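Local coordinates for protein hemolysins related proteins containing CBS domains (Klebsiella pneumoniae subsp. pneumoniae, PDB 3HF7) that is of unknown function but binds AMP through its CBS-domain pair, the part of a predicted membrane protein present in this chain, at residues Val82-Pro87 / Val106-Asp111. Numbering follows the deposited sequence.
Sequences VPEGTP and VDEYGD
Val106 bonds through its backbone to Val82 and Glu84, a parallel beta bridge centred on Pro83 in a CBS domain. Val106 N donates to Val82 O at 2.8 Å, with an N-H...O angle of 161°. Glu84 N then donates to Val106 O at 2.8 Å, and this bond is more bent, at 136°. Pro83 has no N-H to give, but its CA lies 3.5 Å from Val106 O in a CA-H...O contact. Glu84 CB also packs against that oxygen, at 3.6 Å. The side chains of Pro83 and Val106 point apart. CG of Glu84 stands anti to its own N (chi1 158°), and the chain bends at chi2. Glu84 OE2 thus lies 4.3 Å from Glu108 OE1, and the two carboxylates, both on exposed residues, probably repel each other.

The bridge joins the end of strand 81-83, outermost in its sheet within this chain, to the end of strand 102-106. Helix 88-98 connects the two strands along the chain, making a beta-alpha-beta crossover. Beyond the bridge, 83-86 forms a type II turn, and Asn5 OD1 accepts from Gly85 N. On the hairpin side, Asp107 N bonds to Asp111 O. Asp107 also makes an Asx turn: its OD2, met from above the carboxylate plane, accepts from Tyr109 N at 3.2 Å.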
# COMPACT_ATOMS: atom_id res chain seq x y z
N VAL A 82 -8.76 0.50 6.11
CA VAL A 82 -9.86 1.48 6.19
C VAL A 82 -11.16 0.81 5.75
O VAL A 82 -11.24 0.32 4.62
CB VAL A 82 -9.60 2.67 5.23
CG1 VAL A 82 -10.79 3.63 5.20
CG2 VAL A 82 -8.33 3.39 5.60
N PRO A 83 -12.20 0.83 6.60
CA PRO A 83 -13.47 0.23 6.17
C PRO A 83 -14.00 0.83 4.87
O PRO A 83 -13.75 2.01 4.58
CB PRO A 83 -14.42 0.55 7.33
CG PRO A 83 -13.54 0.74 8.50
CD PRO A 83 -12.29 1.37 7.97
N GLU A 84 -14.71 0.02 4.09
CA GLU A 84 -15.42 0.50 2.92
C GLU A 84 -16.42 1.59 3.31
O GLU A 84 -17.13 1.47 4.31
CB GLU A 84 -16.15 -0.66 2.24
CG GLU A 84 -17.33 -0.28 1.34
CD GLU A 84 -18.69 -0.31 2.07
OE1 GLU A 84 -19.42 0.72 2.02
OE2 GLU A 84 -19.03 -1.36 2.68
N GLY A 85 -16.45 2.66 2.52
CA GLY A 85 -17.47 3.69 2.67
C GLY A 85 -17.24 4.67 3.80
O GLY A 85 -18.11 5.49 4.11
N THR A 86 -16.07 4.60 4.42
CA THR A 86 -15.70 5.60 5.40
C THR A 86 -15.71 6.95 4.67
O THR A 86 -15.19 7.06 3.55
CB THR A 86 -14.34 5.26 6.03
OG1 THR A 86 -14.49 4.09 6.85
CG2 THR A 86 -13.81 6.39 6.89
N PRO A 87 -16.35 7.96 5.28
CA PRO A 87 -16.48 9.26 4.62
C PRO A 87 -15.17 10.03 4.68
O PRO A 87 -14.44 9.94 5.68
CB PRO A 87 -17.57 9.97 5.45
CG PRO A 87 -18.09 8.93 6.43
CD PRO A 87 -17.01 7.93 6.60
N VAL A 106 -11.12 -1.78 2.73
CA VAL A 106 -11.52 -3.15 2.96
C VAL A 106 -12.99 -3.32 3.34
O VAL A 106 -13.60 -2.51 4.03
CB VAL A 106 -10.56 -3.82 3.97
CG1 VAL A 106 -11.17 -3.89 5.36
CG2 VAL A 106 -10.17 -5.18 3.48
N ASP A 107 -13.52 -4.41 2.82
CA ASP A 107 -14.85 -4.93 3.06
C ASP A 107 -15.07 -5.30 4.50
O ASP A 107 -14.13 -5.34 5.28
CB ASP A 107 -14.86 -6.26 2.35
CG ASP A 107 -16.09 -6.50 1.65
OD1 ASP A 107 -16.59 -5.54 1.02
OD2 ASP A 107 -16.56 -7.66 1.71
N GLU A 108 -16.31 -5.66 4.83
CA GLU A 108 -16.56 -6.31 6.11
C GLU A 108 -16.27 -7.79 6.00
O GLU A 108 -16.33 -8.51 6.99
CB GLU A 108 -17.99 -6.11 6.56
CG GLU A 108 -18.77 -5.20 5.67
CD GLU A 108 -19.58 -5.97 4.66
OE1 GLU A 108 -20.23 -5.32 3.81
OE2 GLU A 108 -19.58 -7.21 4.74
N TYR A 109 -15.94 -8.25 4.80
CA TYR A 109 -15.49 -9.62 4.66
C TYR A 109 -13.98 -9.73 4.60
O TYR A 109 -13.42 -10.82 4.49
CB TYR A 109 -16.19 -10.31 3.48
CG TYR A 109 -17.67 -10.45 3.76
CD1 TYR A 109 -18.14 -11.48 4.58
CD2 TYR A 109 -18.59 -9.52 3.26
CE1 TYR A 109 -19.48 -11.59 4.88
CE2 TYR A 109 -19.95 -9.62 3.55
CZ TYR A 109 -20.39 -10.66 4.37
OH TYR A 109 -21.73 -10.80 4.68
N GLY A 110 -13.32 -8.58 4.72
CA GLY A 110 -11.87 -8.53 4.67
C GLY A 110 -11.40 -8.42 3.24
O GLY A 110 -10.25 -8.67 2.94
N ASP A 111 -12.31 -8.01 2.37
CA ASP A 111 -12.05 -7.95 0.95
C ASP A 111 -11.60 -6.56 0.48
O ASP A 111 -12.39 -5.58 0.51
CB ASP A 111 -13.31 -8.36 0.21
CG ASP A 111 -13.00 -9.13 -1.01
OD1 ASP A 111 -12.59 -10.31 -0.86
OD2 ASP A 111 -13.13 -8.57 -2.11